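Side-chain contacts in probable fatty acyl-CoA transferase Rv3272 (Mycobacterium tuberculosis, PDB 5YX6), which binds fatty acyl-CoAs of varying chain length, palmitoyl-CoA most tightly, and probably acts in fatty acid metabolism as a family III CoA-transferase: residues Leu31-Ala36 and Ile363-Arg368; Leu147-Glu152 and Val204-Val209; Thr157-Pro160 and Pro166-Ile169; Asp286-Glu291 and Thr303-Leu308. One frame throughout, in Å; residues are numbered along the deposited sequence.

Contact 1 (Leu31-Ala36 and Ile363-Arg368); sequences LVDLGA and IRTPAR
Asp33 and Thr365 meet through their side chains, which approach from opposite directions, one from the last turn of helix 23-33 and the other from the loop between strands 360-363 and 368-369. Along Asp33, CB leaves the helix toward the loop, and chi1 (-63°) sets CG beside the backbone N, leaving OD2 within reach of Thr365 OG1. OD1 turns back to the amide of Gln29, one helical turn earlier, whereas OD2 takes the hydroxyl of Thr365, with OG1 donating to OD2 over 2.8 Å. The hydroxyl arrives on the anti side of OD2, 26° out of the carboxylate plane, and the methyl CG2 of Thr365 lies 3.2 Å from the same OD2. A water also donates to Asp33 OD2 (2.9 Å) and accepts from the backbone N of Thr365 (3.1 Å). Threonine suits the place because its short branched side chain offers a donor close to the backbone. Just beyond Asp33 the helix stops in a Schellman motif, in which Gly35, at positive phi, is the C-prime residue. Next to Thr365, Arg364 forms a salt bridge with Asp208 of the second subunit. One direct bond thus joins the end of helix 23-33 to a loop some 330 residues later. With OD1 held by Gln29 and OD2 gripped by a hydroxyl and a water, the buried carboxylate has donors on both oxygens, which would probably stabilise its charged form.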
loop_
_atom_site.group_PDB
_atom_site.type_symbol
_atom_site.label_atom_id
_atom_site.label_comp_id
_atom_site.label_asym_id
_atom_site.label_seq_id
_atom_site.Cartn_x
_atom_site.Cartn_y
_atom_site.Cartn_z
ATOM N N LEU A 31 -11.867 -9.221 3.446
ATOM C CA LEU A 31 -13.142 -9.416 4.129
ATOM C C LEU A 31 -13.467 -10.888 4.375
ATOM O O LEU A 31 -13.958 -11.251 5.449
ATOM C CB LEU A 31 -14.274 -8.766 3.325
ATOM C CG LEU A 31 -14.576 -7.272 3.521
ATOM C CD1 LEU A 31 -13.572 -6.582 4.422
ATOM C CD2 LEU A 31 -14.702 -6.549 2.197
ATOM N N VAL A 32 -13.187 -11.729 3.382
ATOM C CA VAL A 32 -13.351 -13.172 3.515
ATOM C C VAL A 32 -12.492 -13.722 4.637
ATOM O O VAL A 32 -12.962 -14.509 5.450
ATOM C CB VAL A 32 -13.001 -13.907 2.205
ATOM C CG1 VAL A 32 -12.919 -15.406 2.426
ATOM C CG2 VAL A 32 -14.038 -13.602 1.153
ATOM N N ASP A 33 -11.232 -13.297 4.681
ATOM C CA ASP A 33 -10.303 -13.749 5.714
ATOM C C ASP A 33 -10.806 -13.367 7.110
ATOM O O ASP A 33 -10.541 -14.059 8.093
ATOM C CB ASP A 33 -8.911 -13.155 5.487
ATOM C CG ASP A 33 -8.269 -13.616 4.163
ATOM O OD1 ASP A 33 -8.713 -14.643 3.590
ATOM O OD2 ASP A 33 -7.290 -12.961 3.718
ATOM N N LEU A 34 -11.541 -12.264 7.183
ATOM C CA LEU A 34 -12.082 -11.784 8.444
ATOM C C LEU A 34 -13.477 -12.360 8.732
ATOM O O LEU A 34 -14.119 -11.982 9.710
ATOM C CB LEU A 34 -12.112 -10.254 8.438
ATOM C CG LEU A 34 -10.717 -9.624 8.318
ATOM C CD1 LEU A 34 -10.799 -8.109 8.152
ATOM C CD2 LEU A 34 -9.825 -9.993 9.510
ATOM N N GLY A 35 -13.935 -13.279 7.887
ATOM C CA GLY A 35 -15.131 -14.050 8.177
ATOM C C GLY A 35 -16.423 -13.682 7.456
ATOM O O GLY A 35 -17.465 -14.309 7.674
ATOM N N ALA A 36 -16.372 -12.686 6.582
ATOM C CA ALA A 36 -17.580 -12.257 5.876
ATOM C C ALA A 36 -17.980 -13.260 4.799
ATOM O O ALA A 36 -17.137 -13.965 4.248
ATOM C CB ALA A 36 -17.372 -10.886 5.253
ATOM N N ILE A 363 0.127 -16.551 -1.479
ATOM C CA ILE A 363 0.568 -15.722 -0.357
ATOM C C ILE A 363 -0.617 -15.159 0.441
ATOM O O ILE A 363 -1.574 -14.648 -0.147
ATOM C CB ILE A 363 1.445 -14.559 -0.850
ATOM C CG1 ILE A 363 2.699 -15.103 -1.536
ATOM C CG2 ILE A 363 1.791 -13.624 0.301
ATOM C CD1 ILE A 363 3.520 -14.043 -2.196
ATOM N N ARG A 364 -0.559 -15.264 1.767
ATOM C CA ARG A 364 -1.634 -14.764 2.628
ATOM C C ARG A 364 -1.688 -13.235 2.692
ATOM O O ARG A 364 -0.753 -12.552 2.268
ATOM C CB ARG A 364 -1.489 -15.333 4.046
ATOM C CG ARG A 364 -0.230 -14.901 4.769
ATOM C CD ARG A 364 -0.318 -15.176 6.260
ATOM N NE ARG A 364 0.973 -14.954 6.916
ATOM C CZ ARG A 364 1.399 -13.768 7.340
ATOM N NH1 ARG A 364 0.622 -12.697 7.203
ATOM N NH2 ARG A 364 2.594 -13.657 7.917
ATOM N N THR A 365 -2.799 -12.707 3.209
ATOM C CA THR A 365 -2.915 -11.278 3.487
ATOM C C THR A 365 -2.045 -10.949 4.716
ATOM O O THR A 365 -1.859 -11.791 5.593
ATOM C CB THR A 365 -4.396 -10.853 3.709
ATOM O OG1 THR A 365 -5.024 -11.722 4.664
ATOM C CG2 THR A 365 -5.173 -10.908 2.389
ATOM N N PRO A 366 -1.505 -9.723 4.772
ATOM C CA PRO A 366 -0.437 -9.403 5.727
ATOM C C PRO A 366 -0.839 -9.308 7.203
ATOM O O PRO A 366 -0.072 -9.781 8.037
ATOM C CB PRO A 366 0.072 -8.038 5.237
ATOM C CG PRO A 366 -1.028 -7.483 4.391
ATOM C CD PRO A 366 -1.722 -8.650 3.784
ATOM N N ALA A 367 -2.000 -8.753 7.532
ATOM C CA ALA A 367 -2.344 -8.561 8.944
ATOM C C ALA A 367 -2.641 -9.878 9.666
ATOM O O ALA A 367 -3.344 -10.739 9.136
ATOM C CB ALA A 367 -3.521 -7.622 9.075
ATOM N N ARG A 368 -2.104 -10.005 10.883
ATOM C CA ARG A 368 -2.232 -11.203 11.719
ATOM C C ARG A 368 -2.929 -10.924 13.065
ATOM O O ARG A 368 -2.823 -9.827 13.606
ATOM C CB ARG A 368 -0.847 -11.781 11.980
ATOM C CG ARG A 368 0.091 -11.705 10.776
ATOM C CD ARG A 368 1.341 -12.573 10.963
ATOM N NE ARG A 368 1.085 -14.008 10.903
ATOM C CZ ARG A 368 2.017 -14.931 11.121
ATOM N NH1 ARG A 368 3.257 -14.567 11.421
ATOM N NH2 ARG A 368 1.716 -16.218 11.039
HETATM O O HOH W 1 -5.047 -14.716 3.885
#

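Contact 2 (Leu147-Glu152 and Val204-Val209); sequences LVVAAE and VAMYDV
Apolar packing of one short helix against the start of another defines this buried contact, in the large Rossmann-fold domain: helix 146-152 lies beside the junction where strand 201-205, an outermost strand of the parallel sheet within this chain, passes into helix 206-213. Val149 makes the main apolar contact. The CG1 methyl of Val149, trans to the main-chain N (chi1 172°), lies 3.8 Å from the backbone N of Tyr207 and 4.2 Å from CB of Met206. A compact branched residue suits such a site, since its methyl can lie directly against main chain, where the CA atoms of Val149 and Tyr207 are 6.1 Å apart. Met206 takes part through its CB; farther out its chain bends at chi3 (62°), and the side chain packs on helix 173-196, touching Asp175, the inferred nucleophile. The contact therefore adjoins the probable active site. Glu152 is buried too; its OE1 forms a salt bridge with Arg142, and OE2 also has a hydrogen-bond partner. Tyr207 also packs on Leu343 of the second subunit, and Glu152 on Cys330 of that subunit, which places the contact beside the dimer interface. The aromatic ring of Tyr207, swung out with CG anti to the backbone N, reaches the end of helix 146-152 by its edge: CE1 lies 4.0 Å from the backbone O of Glu152, which sits near the ring plane.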
loop_
_atom_site.group_PDB
_atom_site.type_symbol
_atom_site.label_atom_id
_atom_site.label_comp_id
_atom_site.label_asym_id
_atom_site.label_seq_id
_atom_site.Cartn_x
_atom_site.Cartn_y
_atom_site.Cartn_z
ATOM N N LEU A 147 -0.415 0.311 -14.013
ATOM C CA LEU A 147 0.751 0.871 -14.686
ATOM C C LEU A 147 0.564 2.343 -15.093
ATOM O O LEU A 147 1.461 3.163 -14.930
ATOM C CB LEU A 147 1.073 -0.000 -15.907
ATOM C CG LEU A 147 2.302 0.253 -16.766
ATOM C CD1 LEU A 147 2.796 -1.078 -17.322
ATOM C CD2 LEU A 147 1.959 1.196 -17.890
ATOM N N VAL A 148 -0.609 2.674 -15.613
ATOM C CA VAL A 148 -0.870 4.019 -16.099
ATOM C C VAL A 148 -1.197 4.980 -14.956
ATOM O O VAL A 148 -0.799 6.142 -14.981
ATOM C CB VAL A 148 -2.022 4.011 -17.130
ATOM C CG1 VAL A 148 -2.372 5.418 -17.554
ATOM C CG2 VAL A 148 -1.604 3.223 -18.342
ATOM N N VAL A 149 -1.956 4.500 -13.973
ATOM C CA VAL A 149 -2.258 5.292 -12.784
ATOM C C VAL A 149 -0.979 5.626 -11.992
ATOM O O VAL A 149 -0.799 6.755 -11.539
ATOM C CB VAL A 149 -3.266 4.558 -11.864
ATOM C CG1 VAL A 149 -3.422 5.290 -10.529
ATOM C CG2 VAL A 149 -4.602 4.390 -12.573
ATOM N N ALA A 150 -0.098 4.638 -11.845
ATOM C CA ALA A 150 1.193 4.829 -11.170
ATOM C C ALA A 150 2.025 5.931 -11.827
ATOM O O ALA A 150 2.583 6.792 -11.148
ATOM C CB ALA A 150 1.978 3.523 -11.162
ATOM N N ALA A 151 2.090 5.901 -13.157
ATOM C CA ALA A 151 2.878 6.859 -13.925
ATOM C C ALA A 151 2.231 8.237 -13.935
ATOM O O ALA A 151 2.909 9.253 -13.902
ATOM C CB ALA A 151 3.083 6.358 -15.356
ATOM N N GLU A 152 0.912 8.276 -13.997
ATOM C CA GLU A 152 0.221 9.552 -14.027
ATOM C C GLU A 152 0.311 10.243 -12.652
ATOM O O GLU A 152 0.291 11.476 -12.567
ATOM C CB GLU A 152 -1.233 9.364 -14.486
ATOM C CG GLU A 152 -1.961 10.676 -14.736
ATOM C CD GLU A 152 -3.213 10.534 -15.596
ATOM O OE1 GLU A 152 -3.548 9.407 -16.029
ATOM O OE2 GLU A 152 -3.864 11.567 -15.847
ATOM N N VAL A 204 -13.059 5.177 -2.828
ATOM C CA VAL A 204 -11.606 5.070 -2.852
ATOM C C VAL A 204 -11.106 5.160 -4.290
ATOM O O VAL A 204 -11.556 4.405 -5.151
ATOM C CB VAL A 204 -11.124 3.749 -2.228
ATOM C CG1 VAL A 204 -9.611 3.602 -2.384
ATOM C CG2 VAL A 204 -11.518 3.671 -0.774
ATOM N N ALA A 205 -10.212 6.109 -4.557
ATOM C CA ALA A 205 -9.603 6.246 -5.885
ATOM C C ALA A 205 -8.159 5.742 -5.882
ATOM O O ALA A 205 -7.377 6.073 -4.983
ATOM C CB ALA A 205 -9.661 7.684 -6.349
ATOM N N MET A 206 -7.817 4.923 -6.875
ATOM C CA MET A 206 -6.464 4.390 -6.989
ATOM C C MET A 206 -5.452 5.526 -7.101
ATOM O O MET A 206 -4.356 5.469 -6.532
ATOM C CB MET A 206 -6.347 3.449 -8.186
ATOM C CG MET A 206 -6.863 2.028 -7.939
ATOM S SD MET A 206 -7.043 1.075 -9.476
ATOM C CE MET A 206 -5.356 1.039 -10.070
ATOM N N TYR A 207 -5.830 6.565 -7.831
ATOM C CA TYR A 207 -4.983 7.735 -7.953
ATOM C C TYR A 207 -4.678 8.352 -6.590
ATOM O O TYR A 207 -3.524 8.688 -6.298
ATOM C CB TYR A 207 -5.639 8.760 -8.866
ATOM C CG TYR A 207 -4.810 10.003 -9.101
ATOM C CD1 TYR A 207 -3.742 9.989 -9.990
ATOM C CD2 TYR A 207 -5.128 11.200 -8.476
ATOM C CE1 TYR A 207 -2.996 11.127 -10.227
ATOM C CE2 TYR A 207 -4.389 12.341 -8.708
ATOM C CZ TYR A 207 -3.330 12.299 -9.587
ATOM O OH TYR A 207 -2.594 13.433 -9.821
ATOM N N ASP A 208 -5.716 8.495 -5.764
ATOM C CA ASP A 208 -5.570 9.085 -4.431
ATOM C C ASP A 208 -4.642 8.245 -3.564
ATOM O O ASP A 208 -3.837 8.780 -2.813
ATOM C CB ASP A 208 -6.932 9.245 -3.748
ATOM C CG ASP A 208 -7.812 10.284 -4.430
ATOM O OD1 ASP A 208 -7.307 10.952 -5.358
ATOM O OD2 ASP A 208 -9.001 10.436 -4.041
ATOM N N VAL A 209 -4.750 6.928 -3.690
ATOM C CA VAL A 209 -3.871 6.029 -2.970
ATOM C C VAL A 209 -2.419 6.199 -3.414
ATOM O O VAL A 209 -1.514 6.239 -2.583
ATOM C CB VAL A 209 -4.301 4.574 -3.152
ATOM C CG1 VAL A 209 -3.312 3.646 -2.449
ATOM C CG2 VAL A 209 -5.723 4.372 -2.603
#

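Contact 3 (Thr157-Pro160 and Pro166-Ile169); sequences TGMP and PQII
Met159 and Gln167 press together where two parts of the loop between helices 146-152 and 173-196 come side by side. The tight part is at the root of the side chains: CB of Met159 is 3.6 Å from CB of Gln167, and the backbone O of Met159 is equally near that Gln167 CB. The two side chains then cross at about a right angle, and the thioether of Met159 passes the aliphatic stem of Gln167: Met159 SD lies 3.9 Å from Gln167 CG. Packing is looser farther out. Bent at chi3 (-85°), the Met159 chain brings CE to Ile169, whose CG1 lies 4.1 Å away; Ile169 is partly exposed, and beyond Met159 the backbone runs on to the exposed Pro160. Methionine suits the middle of this contact because its long unbranched chain can serve both neighbours at once. The second subunit lies close as well, with Met159 packing on its Pro170 and Gln167 on the Gln167 of that subunit, so the loop belongs to the dimer interface. What joins the two segments is thus dispersion between methylene, thioether and methyl groups, an attraction that depends on close fit and asks little of direction.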
loop_
_atom_site.group_PDB
_atom_site.type_symbol
_atom_site.label_atom_id
_atom_site.label_comp_id
_atom_site.label_asym_id
_atom_site.label_seq_id
_atom_site.Cartn_x
_atom_site.Cartn_y
_atom_site.Cartn_z
ATOM N N THR A 157 9.254 9.149 -11.084
ATOM C CA THR A 157 10.163 10.255 -10.784
ATOM C C THR A 157 11.489 9.806 -10.153
ATOM O O THR A 157 11.512 8.956 -9.258
ATOM C CB THR A 157 9.491 11.279 -9.830
ATOM O OG1 THR A 157 8.253 11.732 -10.394
ATOM C CG2 THR A 157 10.389 12.477 -9.585
ATOM N N GLY A 158 12.589 10.383 -10.640
ATOM C CA GLY A 158 13.904 10.214 -10.040
ATOM C C GLY A 158 14.531 8.834 -10.068
ATOM O O GLY A 158 15.316 8.489 -9.184
ATOM N N MET A 159 14.169 8.031 -11.059
ATOM C CA MET A 159 14.762 6.709 -11.205
ATOM C C MET A 159 15.377 6.570 -12.581
ATOM O O MET A 159 14.687 6.233 -13.541
ATOM C CB MET A 159 13.720 5.622 -10.978
ATOM C CG MET A 159 13.223 5.549 -9.552
ATOM S SD MET A 159 12.325 4.031 -9.271
ATOM C CE MET A 159 10.692 4.492 -9.842
ATOM N N PRO A 160 16.684 6.838 -12.682
ATOM C CA PRO A 160 17.350 6.787 -13.986
ATOM C C PRO A 160 17.456 5.372 -14.536
ATOM O O PRO A 160 17.748 4.424 -13.797
ATOM C CB PRO A 160 18.743 7.367 -13.703
ATOM C CG PRO A 160 18.640 8.045 -12.363
ATOM C CD PRO A 160 17.578 7.303 -11.609
ATOM N N PRO A 166 11.433 6.275 -18.835
ATOM C CA PRO A 166 10.885 6.329 -17.475
ATOM C C PRO A 166 10.881 4.947 -16.823
ATOM O O PRO A 166 10.607 3.939 -17.484
ATOM C CB PRO A 166 9.455 6.838 -17.684
ATOM C CG PRO A 166 9.474 7.521 -19.010
ATOM C CD PRO A 166 10.468 6.759 -19.836
ATOM N N GLN A 167 11.236 4.894 -15.546
ATOM C CA GLN A 167 11.262 3.625 -14.837
ATOM C C GLN A 167 9.854 3.198 -14.454
ATOM O O GLN A 167 9.172 3.896 -13.711
ATOM C CB GLN A 167 12.139 3.716 -13.591
ATOM C CG GLN A 167 12.198 2.431 -12.799
ATOM C CD GLN A 167 13.034 1.362 -13.471
ATOM O OE1 GLN A 167 12.495 0.443 -14.097
ATOM N NE2 GLN A 167 14.356 1.475 -13.349
ATOM N N ILE A 168 9.427 2.050 -14.966
ATOM C CA ILE A 168 8.113 1.513 -14.658
ATOM C C ILE A 168 8.260 0.425 -13.609
ATOM O O ILE A 168 8.886 -0.598 -13.874
ATOM C CB ILE A 168 7.433 0.906 -15.901
ATOM C CG1 ILE A 168 7.290 1.941 -17.024
ATOM C CG2 ILE A 168 6.103 0.261 -15.509
ATOM C CD1 ILE A 168 6.224 2.995 -16.767
ATOM N N ILE A 169 7.689 0.633 -12.425
ATOM C CA ILE A 169 7.795 -0.359 -11.363
ATOM C C ILE A 169 7.061 -1.632 -11.780
ATOM O O ILE A 169 5.883 -1.593 -12.103
ATOM C CB ILE A 169 7.243 0.177 -10.027
ATOM C CG1 ILE A 169 8.109 1.338 -9.536
ATOM C CG2 ILE A 169 7.223 -0.917 -8.978
ATOM C CD1 ILE A 169 7.454 2.206 -8.490
#

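Contact 4 (Asp286-Glu291 and Thr303-Leu308); sequences DQRFAE and TAELEL
Arg288 and Phe289 both cross Glu305 at about a right angle, one meeting its charged end and the other its aliphatic stem. Glu305 stands on helix 299-310; chi1 (-63°) places its CG against Phe289, and a bend at chi2 (-70°) directs the carboxylate so that OE2 lies at Arg288. NH2 of Arg288 forms a long salt bridge to OE2 of Glu305, at 3.5 Å. The oxygen lies at the edge of the guanidinium, near its plane, although the guanidinium and carboxylate planes stand 62° apart. Phe289 meets the stem through CE2, 4.0 Å from Glu305 CG, while CB of Arg288 covers one face of the Phe289 ring, over the centre. Arginine suits its place because it can serve two acids: NH1 of Arg288 pairs with Asp286 OD2 at 2.8 Å, so the guanidinium is also anchored within its own loop. Glu305 likewise has a second cation, with OE1 bridged to Arg280. Phe289, which is buried, also touches Leu302; an apolar ring suits such a place. Asp286 also accepts from the backbone N of Arg288 through OD1 (2.8 Å), which makes Asp286-Arg288 an Asx turn, linked to helix 299-310 by an Asp286-Arg288-Glu305 salt-bridge network.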
loop_
_atom_site.group_PDB
_atom_site.type_symbol
_atom_site.label_atom_id
_atom_site.label_comp_id
_atom_site.label_asym_id
_atom_site.label_seq_id
_atom_site.Cartn_x
_atom_site.Cartn_y
_atom_site.Cartn_z
ATOM N N ASP A 286 36.937 12.621 10.106
ATOM C CA ASP A 286 37.084 13.322 8.827
ATOM C C ASP A 286 36.073 14.469 8.716
ATOM O O ASP A 286 34.866 14.246 8.809
ATOM C CB ASP A 286 36.922 12.335 7.666
ATOM C CG ASP A 286 37.277 12.939 6.306
ATOM O OD1 ASP A 286 36.862 14.082 6.001
ATOM O OD2 ASP A 286 37.976 12.249 5.532
ATOM N N GLN A 287 36.565 15.690 8.515
ATOM C CA GLN A 287 35.705 16.875 8.505
ATOM C C GLN A 287 34.634 16.842 7.407
ATOM O O GLN A 287 33.658 17.588 7.461
ATOM C CB GLN A 287 36.559 18.138 8.352
ATOM N N ARG A 288 34.814 15.973 6.419
ATOM C CA ARG A 288 33.837 15.825 5.345
ATOM C C ARG A 288 32.629 14.987 5.753
ATOM O O ARG A 288 31.556 15.096 5.146
ATOM C CB ARG A 288 34.513 15.233 4.103
ATOM C CG ARG A 288 35.606 16.157 3.618
ATOM C CD ARG A 288 36.439 15.676 2.446
ATOM N NE ARG A 288 36.159 14.344 1.921
ATOM C CZ ARG A 288 36.900 13.273 2.191
ATOM N NH1 ARG A 288 37.929 13.374 3.019
ATOM N NH2 ARG A 288 36.610 12.101 1.650
ATOM N N PHE A 289 32.809 14.141 6.766
ATOM C CA PHE A 289 31.790 13.163 7.114
ATOM C C PHE A 289 31.398 13.142 8.595
ATOM O O PHE A 289 30.460 12.435 8.975
ATOM C CB PHE A 289 32.264 11.765 6.724
ATOM C CG PHE A 289 32.781 11.668 5.327
ATOM C CD1 PHE A 289 31.994 12.039 4.256
ATOM C CD2 PHE A 289 34.051 11.179 5.082
ATOM C CE1 PHE A 289 32.469 11.939 2.968
ATOM C CE2 PHE A 289 34.529 11.073 3.797
ATOM C CZ PHE A 289 33.736 11.453 2.738
ATOM N N ALA A 290 32.080 13.925 9.426
ATOM C CA ALA A 290 31.923 13.785 10.876
ATOM C C ALA A 290 30.510 14.128 11.366
ATOM O O ALA A 290 29.964 13.427 12.216
ATOM C CB ALA A 290 32.952 14.641 11.598
ATOM N N GLU A 291 29.920 15.192 10.828
ATOM C CA GLU A 291 28.536 15.537 11.148
ATOM C C GLU A 291 27.620 15.031 10.035
ATOM O O GLU A 291 28.056 14.879 8.893
ATOM C CB GLU A 291 28.376 17.049 11.342
ATOM N N THR A 303 30.211 7.643 -0.499
ATOM C CA THR A 303 29.993 6.324 -1.100
ATOM C C THR A 303 31.296 5.800 -1.692
ATOM O O THR A 303 31.541 4.589 -1.720
ATOM C CB THR A 303 28.873 6.326 -2.177
ATOM O OG1 THR A 303 29.319 5.643 -3.360
ATOM C CG2 THR A 303 28.468 7.727 -2.523
ATOM N N ALA A 304 32.121 6.715 -2.189
ATOM C CA ALA A 304 33.423 6.349 -2.730
ATOM C C ALA A 304 34.320 5.753 -1.654
ATOM O O ALA A 304 34.930 4.695 -1.848
ATOM C CB ALA A 304 34.090 7.558 -3.343
ATOM N N GLU A 305 34.380 6.423 -0.510
ATOM C CA GLU A 305 35.207 5.949 0.602
ATOM C C GLU A 305 34.692 4.615 1.139
ATOM O O GLU A 305 35.472 3.713 1.421
ATOM C CB GLU A 305 35.267 6.997 1.709
ATOM C CG GLU A 305 35.934 8.307 1.275
ATOM C CD GLU A 305 37.446 8.192 1.034
ATOM O OE1 GLU A 305 38.056 7.173 1.441
ATOM O OE2 GLU A 305 38.019 9.131 0.424
ATOM N N LEU A 306 33.369 4.484 1.253
ATOM C CA LEU A 306 32.781 3.258 1.782
ATOM C C LEU A 306 33.059 2.077 0.861
ATOM O O LEU A 306 33.434 0.998 1.316
ATOM C CB LEU A 306 31.273 3.429 1.990
ATOM C CG LEU A 306 30.889 4.456 3.061
ATOM C CD1 LEU A 306 29.377 4.650 3.152
ATOM C CD2 LEU A 306 31.468 4.062 4.415
ATOM N N GLU A 307 32.907 2.287 -0.440
ATOM C CA GLU A 307 33.086 1.189 -1.379
ATOM C C GLU A 307 34.555 0.758 -1.477
ATOM O O GLU A 307 34.840 -0.431 -1.645
ATOM C CB GLU A 307 32.513 1.564 -2.754
ATOM C CG GLU A 307 30.976 1.693 -2.727
ATOM C CD GLU A 307 30.332 1.868 -4.105
ATOM O OE1 GLU A 307 30.929 2.533 -4.980
ATOM O OE2 GLU A 307 29.219 1.330 -4.309
ATOM N N LEU A 308 35.486 1.705 -1.347
ATOM C CA LEU A 308 36.902 1.335 -1.209
ATOM C C LEU A 308 37.087 0.355 -0.053
ATOM O O LEU A 308 37.766 -0.659 -0.188
ATOM C CB LEU A 308 37.783 2.571 -1.001
ATOM C CG LEU A 308 38.060 3.389 -2.272
ATOM C CD1 LEU A 308 38.821 4.667 -1.952
ATOM C CD2 LEU A 308 38.798 2.570 -3.322
#

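From the N terminus, helix 23-33 opens contact 1, which closes only at residues 363-368, so its long loop encloses the three other contacts. Inside it, contact 2 runs from helix 146-152 to the junction of strand 201-205 and helix 206-213. Contact 3 is nested within that loop in turn, closing a short loop of five residues before helix 173-196, and it touches contact 2 where Leu147 packs on Ile168. Contact 4 follows in series, confined to helices near 282-310, with its centre about 46 Å from that of contact 1. No pair crosses along the chain. Contacts 1, 2 and 3 all adjoin the second subunit, whereas contact 4 touches no other chain of the assembly.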